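Local coordinates for protein extracellular ligand-binding receptor (Rhodopseudomonas palustris, PDB 3SG0) that probably binds aromatic acids such as benzoylformate in the periplasm and delivers them to a transporter for uptake, at residues A[35-40]-A[69-74]; A[30-35]-A[92-97]; A[97-102]-A[120-125]. All coordinates share one frame; numbering follows the deposited sequence. Where two conformers were deposited one is given.

Three contacts follow the ends of neighbouring strands in one lobe of a periplasmic binding protein. Contact 2 pairs strands 28-34 and 92-94; contact 1 joins the loops that leave strands 28-34 and 61-69; contact 3 sets the start of helix 99-111 against the loop after strand 116-118 and holds the ligand carboxylate. Contacts 1 and 2 share Ser-35, and Asp-70 OD2 of contact 1 reaches Ser-96 OG of contact 2 at 2.6 Å. Ser-97 belongs to contacts 2 and 3. The centres of the three contacts lie about 11 to 13 Å apart, and the side chain of Ser-97 stands about 6 Å from the bound benzoylformate.

Contact 1 of 3, residues A[35-40]-A[69-74]; sequences SASGPG and DDESDP
Asp-70 OD1 is gripped from two directions: Ser-35 OG donates to its syn lone pair at 2.8 Å, and the backbone N of Ser-72 takes the anti one, closing an Asx turn. Such loops at the C-terminal ends of parallel strands, each leading into a helix, are a hallmark of the alpha/beta lobes of periplasmic binding proteins. The other oxygen of Asp-70, OD2, bonds to Ser-96 and Thr-33, which ties the type I' turn from Asp-70 to Asp-73 to strand 28-34 and to the loop after strand 92-94. Asp-69 makes a second Asx turn. Its OD1 receives Glu-71 N from well above the carboxylate plane, at 2.8 Å, and takes only weak bonds from the N atoms of Ala-36 and Ser-37. A chi1 of -178° swings CG away from the backbone N, and the carboxylate reaches across to the 35-40 loop, where Ser-37 OG meets the syn lone pair of Asp-69 OD2 at 2.7 Å. The methylene CG of Glu-71 lies against that same hydroxyl, 3.4 Å from Ser-37 OG. Ser-72 points its side chain into the curve of residues 37-40, with Pro-39 CD packed on its CB. No side chain could replace hydrogen at Gly-38 or Gly-40 without striking this serine. Its hydroxyl works both ways, as Ser-72 OG donates to Ser-37 O at 2.8 Å and accepts from Gly-40 N at 2.9 Å.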
ATOM      1  N   SER A  35       3.011  -9.073  -6.443  1.00  7.91           N
ATOM      2  CA  SER A  35       3.680  -8.670  -7.674  1.00  8.42           C
ATOM      3  C   SER A  35       5.193  -8.705  -7.487  1.00  8.51           C
ATOM      4  O   SER A  35       5.846  -7.680  -7.366  1.00  9.18           O
ATOM      5  CB  SER A  35       3.207  -7.278  -8.107  1.00  8.66           C
ATOM      6  OG  SER A  35       1.786  -7.219  -8.206  1.00  9.51           O
ATOM      7  N   ALA A  36       5.737  -9.914  -7.413  1.00  8.50           N
ATOM      8  CA  ALA A  36       7.159 -10.107  -7.141  1.00  9.72           C
ATOM      9  C   ALA A  36       8.043  -9.845  -8.357  1.00 10.38           C
ATOM     10  O   ALA A  36       9.256  -9.701  -8.220  1.00 14.15           O
ATOM     11  CB  ALA A  36       7.410 -11.501  -6.573  1.00 11.74           C
ATOM     12  N   SER A  37       7.442  -9.779  -9.536  1.00  9.17           N
ATOM     13  CA  SER A  37       8.133  -9.386 -10.758  1.00  9.38           C
ATOM     14  C   SER A  37       7.217  -8.423 -11.508  1.00  9.56           C
ATOM     15  O   SER A  37       6.068  -8.205 -11.108  1.00  9.55           O
ATOM     16  CB  SER A  37       8.495 -10.602 -11.614  1.00 10.21           C
ATOM     17  OG  SER A  37       7.353 -11.379 -11.914  1.00 10.29           O
ATOM     18  N   GLY A  38       7.722  -7.817 -12.579  1.00  9.41           N
ATOM     19  CA  GLY A  38       6.997  -6.766 -13.270  1.00  9.56           C
ATOM     20  C   GLY A  38       7.241  -5.422 -12.609  1.00  8.31           C
ATOM     21  O   GLY A  38       8.062  -5.310 -11.703  1.00  8.72           O
ATOM     22  N   PRO A  39       6.512  -4.389 -13.039  1.00  8.40           N
ATOM     23  CA  PRO A  39       6.777  -3.049 -12.494  1.00  9.30           C
ATOM     24  C   PRO A  39       6.385  -2.880 -11.022  1.00  8.20           C
ATOM     25  O   PRO A  39       6.730  -1.862 -10.412  1.00  8.67           O
ATOM     26  CB  PRO A  39       5.942  -2.126 -13.391  1.00 10.60           C
ATOM     27  CG  PRO A  39       4.886  -3.013 -13.969  1.00 12.09           C
ATOM     28  CD  PRO A  39       5.546  -4.358 -14.151  1.00  8.38           C
ATOM     29  N   GLY A  40       5.685  -3.859 -10.459  1.00  7.85           N
ATOM     30  CA  GLY A  40       5.386  -3.852  -9.040  1.00  7.97           C
ATOM     31  C   GLY A  40       6.439  -4.503  -8.166  1.00  8.03           C
ATOM     32  O   GLY A  40       6.220  -4.593  -6.957  1.00  8.18           O
ATOM     33  N   ASP A  69       3.572 -15.555  -7.362  1.00 10.19           N
ATOM     34  CA  ASP A  69       3.873 -14.313  -8.056  1.00  8.89           C
ATOM     35  C   ASP A  69       2.810 -14.075  -9.128  1.00  8.57           C
ATOM     36  O   ASP A  69       2.500 -14.975  -9.916  1.00 10.41           O
ATOM     37  CB  ASP A  69       5.256 -14.453  -8.702  1.00  9.91           C
ATOM     38  CG  ASP A  69       5.734 -13.202  -9.422  1.00  9.89           C
ATOM     39  OD1 ASP A  69       5.148 -12.109  -9.274  1.00  9.53           O
ATOM     40  OD2 ASP A  69       6.748 -13.335 -10.145  1.00 10.85           O
ATOM     41  N   ASP A  70       2.239 -12.874  -9.166  1.00  8.77           N
ATOM     42  CA  ASP A  70       1.305 -12.510 -10.231  1.00  8.72           C
ATOM     43  C   ASP A  70       1.915 -11.613 -11.302  1.00  8.70           C
ATOM     44  O   ASP A  70       1.218 -11.193 -12.218  1.00  9.11           O
ATOM     45  CB  ASP A  70       0.010 -11.891  -9.684  1.00  9.23           C
ATOM     46  CG  ASP A  70       0.257 -10.698  -8.790  1.00  8.31           C
ATOM     47  OD1 ASP A  70       1.041  -9.793  -9.166  1.00  8.81           O
ATOM     48  OD2 ASP A  70      -0.367 -10.662  -7.701  1.00  8.75           O
ATOM     49  N   GLU A  71       3.209 -11.319 -11.192  1.00  8.78           N
ATOM     50  CA  GLU A  71       3.933 -10.635 -12.266  1.00  8.79           C
ATOM     51  C   GLU A  71       3.400  -9.227 -12.514  1.00  8.67           C
ATOM     52  O   GLU A  71       3.636  -8.658 -13.578  1.00 10.24           O
ATOM     53  CB  GLU A  71       3.926 -11.468 -13.556  1.00 10.32           C
ATOM     54  CG  GLU A  71       4.609 -12.795 -13.348  1.00 11.65           C
ATOM     55  CD  GLU A  71       4.704 -13.654 -14.590  1.00 14.97           C
ATOM     56  OE1 GLU A  71       4.266 -13.223 -15.682  1.00 16.25           O
ATOM     57  OE2 GLU A  71       5.235 -14.778 -14.450  1.00 18.61           O
ATOM     58  N   SER A  72       2.709  -8.648 -11.533  1.00  8.67           N
ATOM     59  CA  SER A  72       2.063  -7.335 -11.708  1.00  8.89           C
ATOM     60  C   SER A  72       0.959  -7.381 -12.767  1.00  8.95           C
ATOM     61  O   SER A  72       0.627  -6.353 -13.355  1.00 10.64           O
ATOM     62  CB  SER A  72       3.073  -6.236 -12.089  1.00  9.64           C
ATOM     63  OG  SER A  72       4.192  -6.187 -11.215  1.00  8.84           O
ATOM     64  N   ASP A  73       0.380  -8.559 -12.991  1.00  9.41           N
ATOM     65  CA  ASP A  73      -0.596  -8.738 -14.056  0.57 10.40           C
ATOM     66  C   ASP A  73      -1.950  -9.147 -13.492  1.00  9.06           C
ATOM     67  O   ASP A  73      -2.072 -10.164 -12.811  1.00  9.53           O
ATOM     68  CB  ASP A  73      -0.105  -9.784 -15.055  0.57 11.37           C
ATOM     69  CG  ASP A  73      -1.077  -9.999 -16.184  0.57 12.96           C
ATOM     70  OD1 ASP A  73      -1.174  -9.104 -17.050  0.57 14.76           O
ATOM     71  OD2 ASP A  73      -1.747 -11.051 -16.205  0.57 12.39           O
ATOM     72  N   PRO A  74      -2.991  -8.337 -13.766  1.00  9.22           N
ATOM     73  CA  PRO A  74      -4.307  -8.670 -13.199  1.00 10.81           C
ATOM     74  C   PRO A  74      -4.824 -10.048 -13.611  1.00 10.35           C
ATOM     75  O   PRO A  74      -5.446 -10.733 -12.802  1.00 10.86           O
ATOM     76  CB  PRO A  74      -5.221  -7.562 -13.738  1.00 12.45           C
ATOM     77  CG  PRO A  74      -4.288  -6.413 -14.035  1.00 13.29           C
ATOM     78  CD  PRO A  74      -3.008  -7.059 -14.501  1.00 10.80           C
TER

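Contact 2 of 3, residues A[30-35]-A[92-97]; sequences IGITMS and VLIGSS
Ile-30 and Val-92 run alongside each other from the same face of the sheet, with CD1 of Ile-30 resting 3.8 Å from CB of Val-92. The second branch of Ile-30 serves a different neighbour. Because CG2 stands anti to the backbone N while CG1 lies beside it (chi1 -55°), CG2 of Ile-30 is left to meet the tip of Ile-94, 3.7 Å from its CD1. Ile-32 adds a further ridge on this face, its CG1 more loosely set, 4.2 Å from Ile-94 CB, and Leu-311 and Met-315 of helix 306-328 cover the isoleucines. The other face has a hollow at Gly-31, and Leu-93 fills it: its CD1 reaches across to the glycine, 3.6 Å from Gly-31 O.

Between the two faces runs a regular parallel ladder, the central pair of the sheet in this alpha/beta lobe, its short strands inclined at 16°. Gly-31 N bonds to Val-92 O, Ile-94 N to Gly-31 O, and Thr-33 N to Ile-94 O. Past Ile-94 the pairing changes character. Gly-95 brings its CA to 3.3 Å from Thr-33 O, and a CB there would collide with that oxygen. A cis peptide follows, before Ser-96, whose CA also approaches Thr-33 O. The hydroxyl of Thr-33, already bound to Asp-70, also bonds to Asn-80 ND2. In place of another ladder rung, Ser-97 extends its hydroxyl across the gap, where Ser-97 OG accepts an almost straight bond (176°) from Ser-35 N at 2.9 Å. The same hydroxyl is bound to Gln-47 OE1, while CB of selenomethionine Met-34 packs 3.6 Å from Ser-97 OG.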
ATOM      1  N   ILE A  30      -3.353 -20.094   4.173  1.00  9.68           N
ATOM      2  CA  ILE A  30      -3.387 -18.697   3.769  1.00  9.45           C
ATOM      3  C   ILE A  30      -2.791 -18.612   2.372  1.00  8.68           C
ATOM      4  O   ILE A  30      -1.655 -19.060   2.155  1.00 10.28           O
ATOM      5  CB  ILE A  30      -2.534 -17.828   4.711  1.00 10.06           C
ATOM      6  CG1 ILE A  30      -2.947 -18.005   6.177  1.00 11.62           C
ATOM      7  CG2 ILE A  30      -2.572 -16.371   4.280  1.00 10.85           C
ATOM      8  CD1 ILE A  30      -4.307 -17.484   6.518  1.00 12.49           C
ATOM      9  N   GLY A  31      -3.541 -18.074   1.418  1.00  8.64           N
ATOM     10  CA  GLY A  31      -3.039 -17.888   0.066  1.00  9.28           C
ATOM     11  C   GLY A  31      -2.602 -16.460  -0.148  1.00  9.27           C
ATOM     12  O   GLY A  31      -3.275 -15.539   0.317  1.00 10.81           O
ATOM     13  N   ILE A  32      -1.497 -16.262  -0.857  1.00  8.45           N
ATOM     14  CA  ILE A  32      -0.976 -14.927  -1.111  1.00  9.00           C
ATOM     15  C   ILE A  32      -0.604 -14.805  -2.583  1.00  8.51           C
ATOM     16  O   ILE A  32       0.074 -15.679  -3.126  1.00  9.49           O
ATOM     17  CB  ILE A  32       0.283 -14.640  -0.259  1.00  9.16           C
ATOM     18  CG1 ILE A  32       0.063 -15.027   1.207  1.00  9.77           C
ATOM     19  CG2 ILE A  32       0.672 -13.176  -0.370  1.00 10.75           C
ATOM     20  CD1 ILE A  32       1.348 -15.027   2.036  1.00 11.52           C
ATOM     21  N   THR A  33      -1.064 -13.744  -3.233  1.00  7.86           N
ATOM     22  CA  THR A  33      -0.584 -13.386  -4.561  1.00  8.16           C
ATOM     23  C   THR A  33       0.027 -12.003  -4.466  1.00  7.93           C
ATOM     24  O   THR A  33      -0.561 -11.084  -3.882  1.00  8.39           O
ATOM     25  CB  THR A  33      -1.701 -13.489  -5.631  1.00  9.21           C
ATOM     26  OG1 THR A  33      -1.150 -13.252  -6.937  1.00  9.20           O
ATOM     27  CG2 THR A  33      -2.860 -12.535  -5.366  1.00 10.43           C
HETATM   28  N   MSE A  34       1.240 -11.864  -4.998  1.00  8.54           N
HETATM   29  CA  MSE A  34       1.958 -10.597  -4.912  1.00  8.33           C
HETATM   30  C   MSE A  34       2.716 -10.342  -6.195  1.00  7.68           C
HETATM   31  O   MSE A  34       3.028 -11.276  -6.948  1.00  8.28           O
HETATM   32  CB  MSE A  34       2.925 -10.585  -3.730  1.00  8.79           C
HETATM   33  CG  MSE A  34       4.041 -11.616  -3.828  1.00 10.48           C
HETATM   34 SE   MSE A  34       3.645 -13.335  -2.941  0.50 16.84          SE
HETATM   35  CE  MSE A  34       3.849 -12.699  -1.108  1.00 24.39           C
ATOM     36  N   SER A  35       3.011  -9.073  -6.443  1.00  7.91           N
ATOM     37  CA  SER A  35       3.680  -8.670  -7.674  1.00  8.42           C
ATOM     38  C   SER A  35       5.193  -8.705  -7.487  1.00  8.51           C
ATOM     39  O   SER A  35       5.846  -7.680  -7.366  1.00  9.18           O
ATOM     40  CB  SER A  35       3.207  -7.278  -8.107  1.00  8.66           C
ATOM     41  OG  SER A  35       1.786  -7.219  -8.206  1.00  9.51           O
ATOM     42  N   VAL A  92      -8.020 -17.720   3.971  1.00  8.90           N
ATOM     43  CA  VAL A  92      -7.871 -16.293   3.730  1.00  8.58           C
ATOM     44  C   VAL A  92      -7.011 -16.116   2.487  1.00  7.90           C
ATOM     45  O   VAL A  92      -6.046 -16.861   2.296  1.00  9.05           O
ATOM     46  CB  VAL A  92      -7.164 -15.588   4.911  1.00  9.12           C
ATOM     47  CG1 VAL A  92      -6.990 -14.100   4.637  1.00 10.02           C
ATOM     48  CG2 VAL A  92      -7.932 -15.807   6.211  1.00 11.01           C
ATOM     49  N   LEU A  93      -7.353 -15.135   1.655  1.00  8.01           N
ATOM     50  CA  LEU A  93      -6.536 -14.747   0.508  1.00  8.08           C
ATOM     51  C   LEU A  93      -5.937 -13.393   0.804  1.00  7.97           C
ATOM     52  O   LEU A  93      -6.606 -12.540   1.375  1.00  8.42           O
ATOM     53  CB  LEU A  93      -7.410 -14.651  -0.734  1.00 10.16           C
ATOM     54  CG  LEU A  93      -6.739 -14.329  -2.067  1.00 12.71           C
ATOM     55  CD1 LEU A  93      -5.606 -15.305  -2.403  1.00 13.90           C
ATOM     56  CD2 LEU A  93      -7.775 -14.304  -3.184  1.00 13.55           C
ATOM     57  N   ILE A  94      -4.681 -13.199   0.424  1.00  8.00           N
ATOM     58  CA  ILE A  94      -3.991 -11.933   0.607  1.00  7.87           C
ATOM     59  C   ILE A  94      -3.411 -11.496  -0.733  1.00  8.17           C
ATOM     60  O   ILE A  94      -2.783 -12.301  -1.430  1.00  9.25           O
ATOM     61  CB  ILE A  94      -2.875 -12.060   1.664  1.00  7.81           C
ATOM     62  CG1 ILE A  94      -3.461 -12.570   2.994  1.00  8.98           C
ATOM     63  CG2 ILE A  94      -2.137 -10.743   1.817  1.00  8.36           C
ATOM     64  CD1 ILE A  94      -2.452 -12.673   4.126  1.00  9.77           C
ATOM     65  N   GLY A  95      -3.641 -10.245  -1.111  1.00  8.08           N
ATOM     66  CA  GLY A  95      -3.048  -9.689  -2.319  1.00  8.36           C
ATOM     67  C   GLY A  95      -3.990  -8.766  -3.070  1.00  7.26           C
ATOM     68  O   GLY A  95      -5.100  -8.472  -2.609  1.00  8.07           O
ATOM     69  N   SER A  96      -3.554  -8.239  -4.212  1.00  7.61           N
ATOM     70  CA  SER A  96      -2.172  -8.279  -4.650  1.00  7.34           C
ATOM     71  C   SER A  96      -1.451  -7.047  -4.089  1.00  7.55           C
ATOM     72  O   SER A  96      -1.885  -6.449  -3.096  1.00  8.13           O
ATOM     73  CB  SER A  96      -2.142  -8.322  -6.180  1.00  8.45           C
ATOM     74  OG  SER A  96      -0.817  -8.355  -6.692  1.00  9.13           O
ATOM     75  N   SER A  97      -0.347  -6.681  -4.735  1.00  7.60           N
ATOM     76  CA  SER A  97       0.491  -5.565  -4.317  1.00  7.80           C
ATOM     77  C   SER A  97       0.048  -4.232  -4.892  1.00  7.38           C
ATOM     78  O   SER A  97       0.382  -3.180  -4.340  1.00  7.74           O
ATOM     79  CB  SER A  97       1.920  -5.796  -4.798  1.00  7.72           C
ATOM     80  OG  SER A  97       2.415  -7.075  -4.442  1.00  7.84           O
TER

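Contact 3 of 3, residues A[97-102]-A[120-125]; sequences SLTPVS and AAAAIL. With 173 (benzoyl-formic acid), chain B.
Thr-99 and Ala-122 are closely packed: CG2 of Thr-99 presses on CB of Ala-122 at 3.5 Å, tighter than methyl groups usually pack. Beside this pair, Thr-99 OG1 accepts a bond from Ala-122 N at 3.2 Å. The same Thr-99 OG1 donates to O1B of the benzoylformate at 2.7 Å. The threonine is turned with OG1 anti to its carbonyl carbon (chi1 -67°), which sends the hydroxyl to the ligand and the methyl to the alanine. Ala-121 N supplies a second bond to O1B. The other carboxylate oxygen, O1A, receives a nearly straight bond (176°) from Thr-99 N at 2.7 Å, at the N-terminal end of helix 99-111, whose dipole may favour the negative charge; Arg-198 also bonds to the ligand. A valine at Thr-99 would probably leave O1B without one of its donors and Ala-122 N without its acceptor. Ala-120 fits closely too, its CB 3.3 Å from Leu-98 C.

Toward residues 123-125 the packing relaxes. Leu-125 leans on the helix with its two methyls, CD2 lying 3.8 Å from Ser-102 CB, whereas Ile-124 is exposed and Ala-123 turns away. Ser-102 OG bonds to Leu-98 O from above the carbonyl plane, holding the first helical turn, and is also tied to Thr-118 OG1. The 120-125 loop follows strand 116-118 and lies along helix 143-156, where Ala-121 and Ala-122 touch Asp-143 and Ala-123 touches Asp-144, while Tyr-171 of helix 170-186, next to the second sheet, touches Thr-99 and Ala-121 from the other lobe.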
ATOM      1  N   SER A  97      -0.347  -6.681  -4.735  1.00  7.60           N
ATOM      2  CA  SER A  97       0.491  -5.565  -4.317  1.00  7.80           C
ATOM      3  C   SER A  97       0.048  -4.232  -4.892  1.00  7.38           C
ATOM      4  O   SER A  97       0.382  -3.180  -4.340  1.00  7.74           O
ATOM      5  CB  SER A  97       1.920  -5.796  -4.798  1.00  7.72           C
ATOM      6  OG  SER A  97       2.415  -7.075  -4.442  1.00  7.84           O
ATOM      7  N   LEU A  98      -0.638  -4.285  -6.031  1.00  7.24           N
ATOM      8  CA  LEU A  98      -0.978  -3.095  -6.809  1.00  7.48           C
ATOM      9  C   LEU A  98      -2.478  -3.002  -6.984  1.00  7.19           C
ATOM     10  O   LEU A  98      -3.174  -4.021  -6.982  1.00  8.09           O
ATOM     11  CB  LEU A  98      -0.346  -3.136  -8.202  1.00  8.04           C
ATOM     12  CG  LEU A  98       1.102  -3.595  -8.320  1.00  8.41           C
ATOM     13  CD1 LEU A  98       1.567  -3.527  -9.779  1.00 10.45           C
ATOM     14  CD2 LEU A  98       2.010  -2.784  -7.421  1.00  9.88           C
ATOM     15  N   THR A  99      -2.968  -1.787  -7.175  1.00  7.60           N
ATOM     16  CA  THR A  99      -4.390  -1.552  -7.320  1.00  8.12           C
ATOM     17  C   THR A  99      -5.010  -2.219  -8.558  1.00  7.97           C
ATOM     18  O   THR A  99      -6.002  -2.933  -8.428  1.00  8.50           O
ATOM     19  CB  THR A  99      -4.705  -0.045  -7.257  1.00  8.10           C
ATOM     20  OG1 THR A  99      -4.434   0.437  -5.937  1.00  8.62           O
ATOM     21  CG2 THR A  99      -6.156   0.215  -7.586  1.00  9.52           C
ATOM     22  N   PRO A 100      -4.449  -2.010  -9.763  1.00  8.36           N
ATOM     23  CA  PRO A 100      -5.063  -2.647 -10.935  0.58  9.72           C
ATOM     24  C   PRO A 100      -5.085  -4.172 -10.821  1.00  8.95           C
ATOM     25  O   PRO A 100      -5.995  -4.835 -11.326  1.00  9.92           O
ATOM     26  CB  PRO A 100      -4.156  -2.203 -12.099  0.58 11.24           C
ATOM     27  CG  PRO A 100      -2.872  -1.742 -11.460  0.58  9.35           C
ATOM     28  CD  PRO A 100      -3.281  -1.186 -10.128  0.58  9.64           C
ATOM     29  N   VAL A 101      -4.071  -4.726 -10.177  1.00  8.58           N
ATOM     30  CA  VAL A 101      -3.950  -6.169 -10.035  1.00  9.10           C
ATOM     31  C   VAL A 101      -4.942  -6.699  -9.001  1.00  8.55           C
ATOM     32  O   VAL A 101      -5.472  -7.806  -9.135  1.00 10.59           O
ATOM     33  CB  VAL A 101      -2.499  -6.557  -9.686  1.00  8.93           C
ATOM     34  CG1 VAL A 101      -2.351  -8.048  -9.599  1.00 10.23           C
ATOM     35  CG2 VAL A 101      -1.539  -5.985 -10.724  1.00 10.57           C
ATOM     36  N   SER A 102      -5.210  -5.892  -7.978  1.00  8.27           N
ATOM     37  CA  SER A 102      -6.105  -6.281  -6.886  1.00  8.24           C
ATOM     38  C   SER A 102      -7.587  -6.149  -7.205  1.00  8.86           C
ATOM     39  O   SER A 102      -8.403  -6.889  -6.664  1.00  8.59           O
ATOM     40  CB  SER A 102      -5.813  -5.443  -5.647  1.00  8.63           C
ATOM     41  OG  SER A 102      -4.512  -5.703  -5.152  1.00  8.42           O
ATOM     42  N   ALA A 120      -2.766  -3.380  -1.572  1.00  7.39           N
ATOM     43  CA  ALA A 120      -2.677  -2.198  -2.415  1.00  7.43           C
ATOM     44  C   ALA A 120      -3.355  -0.994  -1.757  1.00  6.95           C
ATOM     45  O   ALA A 120      -3.903  -1.108  -0.655  1.00  7.84           O
ATOM     46  CB  ALA A 120      -3.261  -2.507  -3.781  1.00  8.90           C
ATOM     47  N   ALA A 121      -3.317   0.154  -2.431  1.00  7.04           N
ATOM     48  CA  ALA A 121      -3.563   1.434  -1.758  1.00  7.17           C
ATOM     49  C   ALA A 121      -4.849   2.178  -2.105  1.00  6.94           C
ATOM     50  O   ALA A 121      -5.331   2.965  -1.288  1.00  7.47           O
ATOM     51  CB  ALA A 121      -2.377   2.375  -1.988  1.00  8.30           C
ATOM     52  N   ALA A 122      -5.377   2.019  -3.316  1.00  7.37           N
ATOM     53  CA  ALA A 122      -6.476   2.894  -3.749  1.00  7.95           C
ATOM     54  C   ALA A 122      -7.758   2.702  -2.940  1.00  7.28           C
ATOM     55  O   ALA A 122      -8.147   1.583  -2.630  1.00  7.63           O
ATOM     56  CB  ALA A 122      -6.762   2.703  -5.218  1.00  9.13           C
ATOM     57  N   ALA A 123      -8.424   3.809  -2.621  1.00  7.97           N
ATOM     58  CA  ALA A 123      -9.636   3.761  -1.810  1.00  7.99           C
ATOM     59  C   ALA A 123     -10.707   2.849  -2.398  1.00  8.21           C
ATOM     60  O   ALA A 123     -11.429   2.185  -1.650  1.00  8.60           O
ATOM     61  CB  ALA A 123     -10.193   5.162  -1.625  1.00  9.78           C
ATOM     62  N   ILE A 124     -10.800   2.805  -3.726  1.00  8.21           N
ATOM     63  CA  ILE A 124     -11.839   2.042  -4.409  0.76  9.22           C
ATOM     64  C   ILE A 124     -11.783   0.546  -4.084  1.00  8.20           C
ATOM     65  O   ILE A 124     -12.754  -0.186  -4.298  1.00  9.77           O
ATOM     66  CB  ILE A 124     -11.767   2.291  -5.939  0.76 10.78           C
ATOM     67  CG1 ILE A 124     -12.998   1.747  -6.658  0.76 13.04           C
ATOM     68  CG2 ILE A 124     -10.510   1.695  -6.537  0.76 12.61           C
ATOM     69  CD1 ILE A 124     -13.077   2.183  -8.103  0.76 20.83           C
ATOM     70  N   LEU A 125     -10.647   0.077  -3.576  1.00  8.38           N
ATOM     71  CA  LEU A 125     -10.549  -1.332  -3.209  1.00  8.11           C
ATOM     72  C   LEU A 125     -11.524  -1.729  -2.099  1.00  8.16           C
ATOM     73  O   LEU A 125     -11.948  -2.885  -2.045  1.00  9.33           O
ATOM     74  CB  LEU A 125      -9.116  -1.696  -2.839  1.00  8.23           C
ATOM     75  CG  LEU A 125      -8.120  -1.570  -4.002  1.00  7.97           C
ATOM     76  CD1 LEU A 125      -6.691  -1.632  -3.495  1.00  9.68           C
ATOM     77  CD2 LEU A 125      -8.378  -2.638  -5.053  1.00 12.25           C
TER
HETATM   78  O1B 173 B 384      -1.910   0.444  -5.021  1.00  9.35           O
HETATM   79  C1  173 B 384      -1.027   0.495  -5.835  1.00 11.26           C
HETATM   80  O1A 173 B 384      -1.230   0.291  -7.195  1.00 10.35           O
HETATM   81  C2  173 B 384       0.330   1.023  -5.453  1.00 11.86           C
HETATM   82  O2  173 B 384       1.121   1.327  -6.295  1.00 15.69           O
HETATM   83  C1G 173 B 384       0.653   1.084  -3.993  1.00 11.71           C
HETATM   84  C2D 173 B 384       0.310  -0.110  -3.107  1.00 10.89           C
HETATM   85  C2E 173 B 384       0.606  -0.056  -1.622  1.00  9.81           C
HETATM   86  C3  173 B 384       1.231   1.207  -1.033  1.00 11.76           C
HETATM   87  C1E 173 B 384       1.561   2.398  -1.952  1.00 11.97           C
HETATM   88  C1D 173 B 384       1.282   2.348  -3.440  1.00 13.63           C